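Local coordinates for deoxyhypusine synthase, putative (Entamoeba histolytica, PDB 7L9R), which probably acts as a deoxyhypusine synthase, an NAD-dependent transferase that moves the aminobutyl group of spermidine onto the translation factor eIF5A, at residues S95-S100 and L327-L332; I89-T94 and D104-L109; T120-I125 and L222-F227; G264-G269 and L332-I337. All coordinates share one frame; numbering follows the deposited sequence. Where two conformers were deposited one is given.

Contact 1 (S95-S100 and L327-L332)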
loop_
_atom_site.group_PDB
_atom_site.type_symbol
_atom_site.label_atom_id
_atom_site.label_comp_id
_atom_site.label_asym_id
_atom_site.label_seq_id
_atom_site.Cartn_x
_atom_site.Cartn_y
_atom_site.Cartn_z
ATOM N N SER B 95 11.006 16.335 0.432
ATOM C CA SER B 95 12.458 16.315 0.516
ATOM C C SER B 95 13.047 15.192 -0.334
ATOM O O SER B 95 14.149 15.337 -0.877
ATOM C CB SER B 95 12.865 16.177 1.988
ATOM O OG SER B 95 14.193 15.715 2.127
ATOM N N GLU B 96 12.317 14.078 -0.483
ATOM C CA GLU B 96 12.798 12.969 -1.306
ATOM C C GLU B 96 12.937 13.378 -2.769
ATOM O O GLU B 96 13.871 12.942 -3.451
ATOM C CB GLU B 96 11.864 11.759 -1.164
ATOM C CG GLU B 96 12.307 10.511 -1.942
ATOM C CD GLU B 96 11.137 9.629 -2.405
ATOM O OE1 GLU B 96 10.041 10.171 -2.672
ATOM O OE2 GLU B 96 11.323 8.394 -2.531
ATOM N N MET B 97 12.008 14.196 -3.280
ATOM C CA MET B 97 12.147 14.699 -4.646
ATOM C C MET B 97 13.400 15.551 -4.802
ATOM O O MET B 97 14.050 15.519 -5.856
ATOM C CB MET B 97 10.924 15.517 -5.065
ATOM C CG MET B 97 9.629 15.148 -4.405
ATOM S SD MET B 97 8.576 14.115 -5.414
ATOM C CE MET B 97 9.535 12.617 -5.548
ATOM N N MET B 98 13.735 16.351 -3.779
ATOM C CA MET B 98 14.933 17.183 -3.851
ATOM C C MET B 98 16.192 16.339 -3.977
ATOM O O MET B 98 17.187 16.781 -4.572
ATOM C CB MET B 98 15.026 18.080 -2.618
ATOM C CG MET B 98 14.367 19.435 -2.769
ATOM S SD MET B 98 15.310 20.539 -3.838
ATOM C CE MET B 98 14.817 22.125 -3.175
ATOM N N THR B 99 16.171 15.126 -3.419
ATOM C CA THR B 99 17.315 14.226 -3.519
ATOM C C THR B 99 17.472 13.678 -4.932
ATOM O O THR B 99 18.591 13.362 -5.358
ATOM C CB THR B 99 17.165 13.093 -2.503
ATOM O OG1 THR B 99 17.105 13.654 -1.180
ATOM C CG2 THR B 99 18.334 12.130 -2.585
ATOM N N SER B 100 16.376 13.560 -5.674
ATOM C CA SER B 100 16.439 13.092 -7.044
ATOM C C SER B 100 16.841 14.236 -7.971
ATOM O O SER B 100 17.020 15.384 -7.549
ATOM C CB SER B 100 15.091 12.525 -7.468
ATOM O OG SER B 100 14.217 13.578 -7.835
ATOM N N LEU B 327 -1.413 8.399 -10.141
ATOM C CA LEU B 327 -0.739 7.339 -9.395
ATOM C C LEU B 327 0.521 6.948 -10.167
ATOM O O LEU B 327 0.541 6.006 -10.965
ATOM C CB LEU B 327 -1.674 6.157 -9.181
ATOM C CG LEU B 327 -1.233 5.111 -8.158
ATOM C CD1 LEU B 327 -1.433 5.646 -6.747
ATOM C CD2 LEU B 327 -2.010 3.811 -8.346
ATOM N N ALA B 328 1.587 7.705 -9.927
ATOM C CA ALA B 328 2.865 7.504 -10.598
ATOM C C ALA B 328 3.964 8.099 -9.730
ATOM O O ALA B 328 3.701 8.834 -8.774
ATOM C CB ALA B 328 2.872 8.134 -11.996
ATOM N N GLU B 329 5.205 7.768 -10.074
ATOM C CA GLU B 329 6.371 8.319 -9.395
ATOM C C GLU B 329 6.815 9.606 -10.090
ATOM O O GLU B 329 7.077 9.612 -11.300
ATOM C CB GLU B 329 7.503 7.288 -9.347
ATOM C CG GLU B 329 8.593 7.629 -8.347
ATOM C CD GLU B 329 9.437 8.810 -8.820
ATOM O OE1 GLU B 329 9.871 8.779 -9.997
ATOM O OE2 GLU B 329 9.635 9.777 -8.041
ATOM N N ALA B 330 6.912 10.689 -9.310
ATOM C CA ALA B 330 7.063 12.028 -9.881
ATOM C C ALA B 330 8.377 12.191 -10.639
ATOM O O ALA B 330 8.406 12.834 -11.692
ATOM C CB ALA B 330 6.957 13.085 -8.784
ATOM N N SER B 331 9.478 11.639 -10.122
ATOM C CA SER B 331 10.762 11.850 -10.784
ATOM C C SER B 331 10.793 11.251 -12.182
ATOM O O SER B 331 11.634 11.644 -12.992
ATOM C CB SER B 331 11.904 11.272 -9.956
ATOM O OG SER B 331 12.205 9.958 -10.383
ATOM N N LEU B 332 9.876 10.334 -12.493
ATOM C CA LEU B 332 9.780 9.763 -13.828
ATOM C C LEU B 332 8.771 10.504 -14.699
ATOM O O LEU B 332 9.073 10.846 -15.847
ATOM C CB LEU B 332 9.407 8.279 -13.737
HETATM O O HOH W 1 8.539 9.573 -5.772
#

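Contact 2 (I89-T94 and D104-L109)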
loop_
_atom_site.group_PDB
_atom_site.type_symbol
_atom_site.label_atom_id
_atom_site.label_comp_id
_atom_site.label_asym_id
_atom_site.label_seq_id
_atom_site.Cartn_x
_atom_site.Cartn_y
_atom_site.Cartn_z
ATOM N N ILE B 89 0.132 30.017 -8.593
ATOM C CA ILE B 89 0.524 28.618 -8.722
ATOM C C ILE B 89 1.405 28.222 -7.544
ATOM O O ILE B 89 2.451 28.837 -7.307
ATOM C CB ILE B 89 1.237 28.351 -10.059
ATOM C CG1 ILE B 89 0.323 28.753 -11.221
ATOM C CG2 ILE B 89 1.649 26.892 -10.158
ATOM C CD1 ILE B 89 0.873 28.425 -12.581
ATOM N N TYR B 90 0.997 27.163 -6.845
ATOM C CA TYR B 90 1.685 26.631 -5.677
ATOM C C TYR B 90 2.313 25.298 -6.047
ATOM O O TYR B 90 1.633 24.421 -6.590
ATOM C CB TYR B 90 0.706 26.431 -4.511
ATOM C CG TYR B 90 0.068 27.707 -4.021
ATOM C CD1 TYR B 90 -1.002 28.279 -4.697
ATOM C CD2 TYR B 90 0.539 28.344 -2.878
ATOM C CE1 TYR B 90 -1.579 29.458 -4.254
ATOM C CE2 TYR B 90 -0.033 29.522 -2.426
ATOM C CZ TYR B 90 -1.091 30.073 -3.118
ATOM O OH TYR B 90 -1.659 31.242 -2.669
ATOM N N LEU B 91 3.598 25.138 -5.747
ATOM C CA LEU B 91 4.306 23.896 -6.031
ATOM C C LEU B 91 4.736 23.263 -4.718
ATOM O O LEU B 91 5.508 23.861 -3.960
ATOM C CB LEU B 91 5.513 24.138 -6.936
ATOM C CG LEU B 91 6.379 22.908 -7.204
ATOM C CD1 LEU B 91 5.566 21.798 -7.859
ATOM C CD2 LEU B 91 7.576 23.285 -8.061
ATOM N N GLY B 92 4.243 22.058 -4.454
ATOM C CA GLY B 92 4.614 21.298 -3.271
ATOM C C GLY B 92 5.374 20.050 -3.676
ATOM O O GLY B 92 5.008 19.381 -4.645
ATOM N N PHE B 93 6.440 19.746 -2.938
ATOM C CA PHE B 93 7.203 18.535 -3.192
ATOM C C PHE B 93 7.901 18.106 -1.913
ATOM O O PHE B 93 8.110 18.905 -0.993
ATOM C CB PHE B 93 8.213 18.712 -4.339
ATOM C CG PHE B 93 9.158 19.874 -4.170
ATOM C CD1 PHE B 93 10.255 19.783 -3.318
ATOM C CD2 PHE B 93 8.982 21.039 -4.900
ATOM C CE1 PHE B 93 11.137 20.844 -3.176
ATOM C CE2 PHE B 93 9.859 22.104 -4.763
ATOM C CZ PHE B 93 10.939 22.007 -3.900
ATOM N N THR B 94 8.237 16.824 -1.853
ATOM C CA THR B 94 8.874 16.273 -0.668
ATOM C C THR B 94 10.384 16.447 -0.740
ATOM O O THR B 94 10.972 16.665 -1.807
ATOM C CB THR B 94 8.550 14.792 -0.491
ATOM O OG1 THR B 94 9.019 14.059 -1.629
ATOM C CG2 THR B 94 7.064 14.589 -0.352
ATOM N N ASP B 104 16.712 19.845 -10.064
ATOM C CA ASP B 104 17.101 20.749 -11.135
ATOM C C ASP B 104 15.916 21.135 -12.007
ATOM O O ASP B 104 15.881 22.252 -12.542
ATOM C CB ASP B 104 18.233 20.100 -11.919
ATOM C CG ASP B 104 19.352 19.638 -10.994
ATOM O OD1 ASP B 104 19.974 20.503 -10.336
ATOM O OD2 ASP B 104 19.588 18.418 -10.891
ATOM N N THR B 105 14.912 20.263 -12.102
ATOM C CA THR B 105 13.636 20.672 -12.677
ATOM C C THR B 105 13.011 21.797 -11.857
ATOM O O THR B 105 12.561 22.807 -12.415
ATOM C CB THR B 105 12.695 19.463 -12.765
ATOM O OG1 THR B 105 13.326 18.425 -13.521
ATOM C CG2 THR B 105 11.380 19.840 -13.432
ATOM N N PHE B 106 13.007 21.654 -10.518
ATOM C CA PHE B 106 12.446 22.694 -9.652
ATOM C C PHE B 106 13.218 23.999 -9.795
ATOM O O PHE B 106 12.622 25.084 -9.818
ATOM C CB PHE B 106 12.442 22.241 -8.183
ATOM C CG PHE B 106 11.639 20.983 -7.920
ATOM C CD1 PHE B 106 10.568 20.628 -8.735
ATOM C CD2 PHE B 106 11.968 20.146 -6.860
ATOM C CE1 PHE B 106 9.835 19.457 -8.492
ATOM C CE2 PHE B 106 11.245 18.966 -6.609
ATOM C CZ PHE B 106 10.176 18.623 -7.425
ATOM N N ARG B 107 14.548 23.919 -9.875
ATOM C CA ARG B 107 15.345 25.123 -10.091
ATOM C C ARG B 107 14.899 25.843 -11.360
ATOM O O ARG B 107 14.696 27.061 -11.359
ATOM C CB ARG B 107 16.832 24.759 -10.157
ATOM C CG ARG B 107 17.794 25.950 -10.305
ATOM C CD ARG B 107 18.048 26.316 -11.765
ATOM N NE ARG B 107 18.365 25.148 -12.579
ATOM C CZ ARG B 107 18.308 25.122 -13.907
ATOM N NH1 ARG B 107 17.943 26.183 -14.606
ATOM N NH2 ARG B 107 18.619 23.998 -14.548
ATOM N N TYR B 108 14.739 25.093 -12.453
ATOM C CA TYR B 108 14.272 25.672 -13.708
ATOM C C TYR B 108 12.918 26.358 -13.537
ATOM O O TYR B 108 12.724 27.489 -13.999
ATOM C CB TYR B 108 14.211 24.575 -14.780
ATOM C CG TYR B 108 13.499 24.968 -16.055
ATOM C CD1 TYR B 108 14.180 25.608 -17.091
ATOM C CD2 TYR B 108 12.149 24.680 -16.232
ATOM C CE1 TYR B 108 13.524 25.967 -18.266
ATOM C CE2 TYR B 108 11.489 25.028 -17.388
ATOM C CZ TYR B 108 12.179 25.670 -18.404
ATOM O OH TYR B 108 11.510 26.008 -19.554
ATOM N N LEU B 109 11.966 25.689 -12.876
ATOM C CA LEU B 109 10.641 26.285 -12.707
ATOM C C LEU B 109 10.706 27.601 -11.937
ATOM O O LEU B 109 10.002 28.562 -12.276
ATOM C CB LEU B 109 9.704 25.305 -12.004
ATOM C CG LEU B 109 9.419 24.022 -12.780
ATOM C CD1 LEU B 109 8.497 23.116 -11.987
ATOM C CD2 LEU B 109 8.808 24.376 -14.115
#

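Contact 3 (T120-I125 and L222-F227)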
loop_
_atom_site.group_PDB
_atom_site.type_symbol
_atom_site.label_atom_id
_atom_site.label_comp_id
_atom_site.label_asym_id
_atom_site.label_seq_id
_atom_site.Cartn_x
_atom_site.Cartn_y
_atom_site.Cartn_z
ATOM N N THR B 120 7.360 22.709 1.029
ATOM C CA THR B 120 8.160 21.494 1.036
ATOM C C THR B 120 8.342 21.015 2.474
ATOM O O THR B 120 7.777 21.577 3.416
ATOM C CB THR B 120 9.492 21.705 0.302
ATOM O OG1 THR B 120 10.155 20.443 0.160
ATOM C CG2 THR B 120 10.388 22.681 1.050
ATOM N N THR B 121 9.134 19.960 2.637
ATOM C CA THR B 121 9.219 19.226 3.891
ATOM C C THR B 121 10.645 19.248 4.431
ATOM O O THR B 121 11.580 19.722 3.775
ATOM C CB THR B 121 8.770 17.775 3.701
ATOM O OG1 THR B 121 9.660 17.130 2.782
ATOM C CG2 THR B 121 7.357 17.732 3.131
ATOM N N ALA B 122 10.790 18.705 5.643
ATOM C CA ALA B 122 12.067 18.697 6.348
ATOM C C ALA B 122 13.151 17.995 5.532
ATOM O O ALA B 122 12.947 16.890 5.028
ATOM C CB ALA B 122 11.908 18.011 7.706
ATOM N N GLY B 123 14.309 18.648 5.402
ATOM C CA GLY B 123 15.430 18.111 4.669
ATOM C C GLY B 123 15.588 18.660 3.261
ATOM O O GLY B 123 16.674 18.538 2.684
ATOM N N ALA B 124 14.538 19.258 2.694
ATOM C CA ALA B 124 14.591 19.675 1.296
ATOM C C ALA B 124 15.586 20.806 1.093
ATOM O O ALA B 124 16.419 20.755 0.181
ATOM C CB ALA B 124 13.205 20.102 0.816
ATOM N N ILE B 125 15.524 21.828 1.947
ATOM C CA ILE B 125 16.398 22.982 1.783
ATOM C C ILE B 125 17.860 22.575 1.942
ATOM O O ILE B 125 18.733 23.022 1.186
ATOM C CB ILE B 125 15.996 24.098 2.771
ATOM C CG1 ILE B 125 14.534 24.496 2.549
ATOM C CG2 ILE B 125 16.899 25.308 2.624
ATOM C CD1 ILE B 125 14.199 24.835 1.099
ATOM N N LEU B 222 11.070 22.912 9.030
ATOM C CA LEU B 222 12.483 23.212 8.786
ATOM C C LEU B 222 13.373 22.762 9.943
ATOM O O LEU B 222 14.449 22.195 9.721
ATOM C CB LEU B 222 12.669 24.714 8.533
ATOM C CG LEU B 222 14.095 25.249 8.319
ATOM C CD1 LEU B 222 14.734 24.667 7.057
ATOM C CD2 LEU B 222 14.130 26.780 8.263
ATOM N N THR B 223 12.942 22.997 11.183
ATOM C CA THR B 223 13.768 22.645 12.334
ATOM C C THR B 223 13.730 21.158 12.670
ATOM O O THR B 223 14.397 20.740 13.620
ATOM C CB THR B 223 13.361 23.468 13.571
ATOM O OG1 THR B 223 11.966 23.289 13.847
ATOM C CG2 THR B 223 13.655 24.951 13.363
ATOM N N ASP B 224 12.968 20.351 11.937
ATOM C CA ASP B 224 12.954 18.907 12.140
ATOM C C ASP B 224 13.994 18.192 11.286
ATOM O O ASP B 224 14.148 16.976 11.411
ATOM C CB ASP B 224 11.554 18.341 11.847
ATOM C CG ASP B 224 11.415 16.871 12.232
ATOM O OD1 ASP B 224 11.532 16.545 13.435
ATOM O OD2 ASP B 224 11.181 16.038 11.329
ATOM N N GLY B 225 14.712 18.914 10.424
ATOM C CA GLY B 225 15.728 18.337 9.584
ATOM C C GLY B 225 17.131 18.699 10.027
ATOM O O GLY B 225 17.372 19.095 11.177
ATOM N N LEU B 226 18.076 18.584 9.087
ATOM C CA LEU B 226 19.480 18.839 9.397
ATOM C C LEU B 226 19.678 20.238 9.974
ATOM O O LEU B 226 20.516 20.432 10.866
ATOM C CB LEU B 226 20.333 18.653 8.144
ATOM C CG LEU B 226 21.844 18.715 8.337
ATOM C CD1 LEU B 226 22.293 17.607 9.279
ATOM C CD2 LEU B 226 22.561 18.623 6.993
ATOM N N PHE B 227 18.897 21.217 9.498
ATOM C CA PHE B 227 18.920 22.553 10.093
ATOM C C PHE B 227 18.682 22.496 11.600
ATOM O O PHE B 227 19.375 23.169 12.370
ATOM C CB PHE B 227 17.887 23.459 9.413
ATOM C CG PHE B 227 17.977 24.911 9.823
ATOM C CD1 PHE B 227 18.852 25.775 9.190
ATOM C CD2 PHE B 227 17.170 25.414 10.828
ATOM C CE1 PHE B 227 18.934 27.108 9.564
ATOM C CE2 PHE B 227 17.246 26.739 11.205
ATOM C CZ PHE B 227 18.134 27.588 10.576
HETATM O O HOH W 2 14.751 20.784 7.212
#

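Contact 4 (G264-G269 and L332-I337)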
loop_
_atom_site.group_PDB
_atom_site.type_symbol
_atom_site.label_atom_id
_atom_site.label_comp_id
_atom_site.label_asym_id
_atom_site.label_seq_id
_atom_site.Cartn_x
_atom_site.Cartn_y
_atom_site.Cartn_z
ATOM N N GLY B 264 -3.877 27.633 -8.475
ATOM C CA GLY B 264 -3.486 26.331 -8.991
ATOM C C GLY B 264 -2.523 25.659 -8.039
ATOM O O GLY B 264 -1.650 26.307 -7.463
ATOM N N VAL B 265 -2.674 24.346 -7.893
ATOM C CA VAL B 265 -1.906 23.588 -6.914
ATOM C C VAL B 265 -1.337 22.348 -7.583
ATOM O O VAL B 265 -2.064 21.607 -8.254
ATOM C CB VAL B 265 -2.766 23.212 -5.693
ATOM C CG1 VAL B 265 -2.043 22.237 -4.819
ATOM C CG2 VAL B 265 -3.090 24.455 -4.897
ATOM N N ILE B 266 -0.036 22.131 -7.399
ATOM C CA ILE B 266 0.675 20.960 -7.901
ATOM C C ILE B 266 1.443 20.379 -6.726
ATOM O O ILE B 266 2.305 21.056 -6.149
ATOM C CB ILE B 266 1.638 21.312 -9.049
ATOM C CG1 ILE B 266 0.901 22.055 -10.160
ATOM C CG2 ILE B 266 2.309 20.046 -9.604
ATOM C CD1 ILE B 266 1.827 22.672 -11.189
ATOM N N ILE B 267 1.131 19.138 -6.361
ATOM C CA ILE B 267 1.723 18.508 -5.187
ATOM C C ILE B 267 2.336 17.183 -5.608
ATOM O O ILE B 267 1.637 16.303 -6.126
ATOM C CB ILE B 267 0.694 18.298 -4.066
ATOM C CG1 ILE B 267 0.080 19.639 -3.662
ATOM C CG2 ILE B 267 1.358 17.656 -2.853
ATOM C CD1 ILE B 267 -1.041 19.512 -2.662
ATOM N N LEU B 268 3.628 17.030 -5.365
ATOM C CA LEU B 268 4.348 15.815 -5.700
ATOM C C LEU B 268 4.725 15.123 -4.399
ATOM O O LEU B 268 5.428 15.707 -3.567
ATOM C CB LEU B 268 5.590 16.140 -6.528
ATOM C CG LEU B 268 5.405 17.222 -7.591
ATOM C CD1 LEU B 268 6.735 17.570 -8.246
ATOM C CD2 LEU B 268 4.409 16.780 -8.645
ATOM N N GLY B 269 4.260 13.883 -4.231
ATOM C CA GLY B 269 4.527 13.105 -3.040
ATOM C C GLY B 269 3.460 13.297 -1.978
ATOM O O GLY B 269 2.584 14.160 -2.070
ATOM N N LEU B 332 9.876 10.334 -12.493
ATOM C CA LEU B 332 9.780 9.763 -13.828
ATOM C C LEU B 332 8.771 10.504 -14.699
ATOM O O LEU B 332 9.073 10.846 -15.847
ATOM C CB LEU B 332 9.407 8.279 -13.737
ATOM N N VAL B 333 7.577 10.770 -14.169
ATOM C CA VAL B 333 6.521 11.363 -14.983
ATOM C C VAL B 333 6.546 12.889 -14.961
ATOM O O VAL B 333 6.168 13.520 -15.954
ATOM C CB VAL B 333 5.138 10.849 -14.553
ATOM C CG1 VAL B 333 5.057 9.344 -14.730
ATOM C CG2 VAL B 333 4.841 11.254 -13.121
ATOM N N PHE B 334 6.980 13.510 -13.864
ATOM C CA PHE B 334 6.912 14.967 -13.810
ATOM C C PHE B 334 7.804 15.649 -14.843
ATOM O O PHE B 334 7.343 16.635 -15.446
ATOM C CB PHE B 334 7.218 15.489 -12.398
ATOM C CG PHE B 334 6.909 16.955 -12.224
ATOM C CD1 PHE B 334 5.615 17.430 -12.417
ATOM C CD2 PHE B 334 7.906 17.857 -11.885
ATOM C CE1 PHE B 334 5.325 18.783 -12.277
ATOM C CE2 PHE B 334 7.625 19.204 -11.741
ATOM C CZ PHE B 334 6.332 19.671 -11.936
ATOM N N PRO B 335 9.050 15.214 -15.094
ATOM C CA PRO B 335 9.808 15.855 -16.187
ATOM C C PRO B 335 9.106 15.724 -17.524
ATOM O O PRO B 335 9.125 16.661 -18.333
ATOM C CB PRO B 335 11.153 15.118 -16.166
ATOM C CG PRO B 335 11.286 14.612 -14.767
ATOM C CD PRO B 335 9.875 14.217 -14.384
ATOM N N LEU B 336 8.443 14.589 -17.757
ATOM C CA LEU B 336 7.652 14.432 -18.971
ATOM C C LEU B 336 6.511 15.440 -19.006
ATOM O O LEU B 336 6.223 16.030 -20.056
ATOM C CB LEU B 336 7.115 13.004 -19.059
ATOM C CG LEU B 336 8.144 11.869 -18.929
ATOM C CD1 LEU B 336 7.500 10.504 -19.227
ATOM C CD2 LEU B 336 9.399 12.091 -19.790
ATOM N N ILE B 337 5.845 15.647 -17.866
ATOM C CA ILE B 337 4.750 16.610 -17.807
ATOM C C ILE B 337 5.271 18.027 -18.018
ATOM O O ILE B 337 4.649 18.832 -18.720
ATOM C CB ILE B 337 3.988 16.466 -16.473
ATOM C CG1 ILE B 337 3.176 15.166 -16.466
ATOM C CG2 ILE B 337 3.090 17.669 -16.216
ATOM C CD1 ILE B 337 2.556 14.828 -15.114
#

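Contact 1 (S95-S100 and L327-L332)
Met97 starts well off a staggered position, with CG beside its backbone N (chi1 -28°). Its chain bends again at chi2 and chi3, which brings the thioether round to Ala330 and Glu329. On the other side, Glu329 sends CG away from its backbone N (chi1 -164°) and bends at chi2. The two long side chains slide past each other in opposite directions. Met97 SD rests 3.9 Å from Ala330 CB, and Met97 CE comes within 3.8 Å of Glu329 OE2. The methyl group therefore borders both an apolar neighbour and a carboxylate oxygen.

Glu329 is also the N-cap of helix 330-339, which follows the last strand of a Rossmann-type parallel sheet. Helix 95-99 follows the first strand, 87-93. Both lie past the C-terminal ends of their strands. The cap is made by the Glu329 carboxylate: Ser331 N donates to Glu329 OE2 (2.8 Å), reaching it from above the carboxylate plane. Ser331 OG donates to Glu329 OE1 (2.6 Å). A weak bond from Leu332 N adds to the hold. Glu329 OE2 also accepts from a water at 2.5 Å, and the same water makes a weak link to Glu96 OE1. That link joins two acidic side chains whose like charges do not touch.

Ser100 OG lies 3.9 Å from Ser331 CB. It donates to Met97 O (2.8 Å) and caps Leu102 N at the start of helix 102-111. Leu268 packs against both Met97 and Ala330. Ile49 N of a second subunit donates a hydrogen bond to Ser331 OG, which places this edge at a subunit interface.

Contact 2 (I89-T94 and D104-L109)
Phe93 and Phe106 lie face to face as an offset stack. Their planes are only 12° apart and their centroids are 3.9 Å apart. The two side chains slide past each other in opposite directions, one from the strand segment and one from the helix. The overlap is displaced: Phe106 CE2 sits over one face of the Phe93 ring, toward its rim, and Phe93 CD2 sits over the Phe106 ring in the same displaced way. The closest pair is Phe93 CG and Phe106 CE2, at 3.3 Å, so the stack is tight. Phe93 reaches this place with CG between its backbone N and carbonyl carbon (chi1 54°).

Leu91 takes a different orientation. Its side chain crosses those of Phe106 and Leu109 at about a right angle. One methyl serves both partners: Leu91 CD2 is 4.1 Å from Phe106 CD1 and 4.0 Å from Leu109 CD1. Leu91 CG also lies in plane at the edge of the Phe93 ring, two residues back in the same segment. All four side chains are buried, and the contact is apolar throughout.

Phe334 of helix 330-339 touches Phe106 and Leu109 and extends the packing. Arg107 lies away from the strand and forms salt bridges with Asp30 and Asp32 of a second subunit.

Strand 89-93 and helix 104-109 run nearly antiparallel, at 164°, with their axes 11.6 Å apart. This is the packing of a strand against a helix that returns over its sheet, here the opening beta-alpha unit of a Rossmann-type fold.

Contact 3 (T120-I125 and L222-F227)
Ala122 meets Asp224 and Gly225 by van der Waals packing. Its methyl does the touching: Ala122 CB is 4.0 Å from Gly225 N and 4.1 Å from Asp224 C. The first atoms of the side chains also meet, with Ala122 CB 4.2 Å from Asp224 CB. The main chains come close too, since Ala122 CA and Gly225 CA are 4.9 Å apart. Gly225 has no side chain in the way, and its CA lies 4.4 Å from Gly123 N. Ile125 and Leu222 both pack on helix 189-200.

The polar link goes through water. One water accepts from Gly123 N at 2.8 Å and lies 2.9 Å from Leu222 O. No direct hydrogen bond joins the two segments. Just past the first segment, Glu126 OE2 accepts from Phe227 N, a second tie between the two parts of the chain.

Within the first segment, Thr121 to Ala124 form a type II beta turn, closed by Ala124 N to Thr121 O. Gly123 takes the positive phi (100°) of the third position in that turn.

Gly123 and Gly225 are each the N-cap of a helix, 124-130 and 226-237. The strands before them, 117-120 and 216-218, are neighbours in the sheet. The contact thus joins two adjacent strand-to-helix turns at the C-terminal edge of a parallel sheet, as in doubly wound alpha/beta folds.

Contact 4 (G264-G269 and L332-I337)
Helix 330-339, the one after the last strand of the Rossmann-type sheet, lays Phe334 on Leu268 and Ile266 of strand 262-268. That strand lies inside the sheet, so the helix reaches back past its own strand. Val333 and Ile337 pack on Ile293 of the strand between.

The main interaction is a CH-pi contact. Leu268 CD1 stands over one face of the Phe334 ring, 3.9 Å from its centroid and 13° off the ring normal. The two side chains cross at about a right angle. The other methyl also takes part, with Leu268 CD2 4.0 Å from Phe334 CD1. Phe334 swings toward the strand with CG opposite its backbone N (chi1 -169°). Ile266 approaches the ring obliquely, and its CG2 is 4.2 Å from Phe334 CE1.

The helix is kinked at Pro335, whose N makes no bond to the turn before. Leu102 of helix 102-111 also touches Phe334, so a second helix borders the ring.

No hydrogen bond crosses between the segments. The contact is buried and wholly apolar, so its hold rests on shape, dispersion and the exclusion of water.

From the N terminus, strand 87-93 runs into helix 95-99 and then helix 102-111. Contact 2 closes this short loop, with residues 95-100 of contact 1 between its segments, so contacts 1 and 2 cross. Contact 3 closes the loop from 120-125 to 222-227, after contact 2 has closed and before contact 4 opens. Contact 1 closes a far longer loop, ending at 327-332, and contact 3 lies wholly within that span. Contact 4 runs from 264-269 to 332-337, so it crosses contact 1 and shares Leu332 with it. Strands 87-93 and 262-268 are sheet neighbours, which joins contacts 2 and 4. Contact 3 lies about 21 Å from contact 4 between centres.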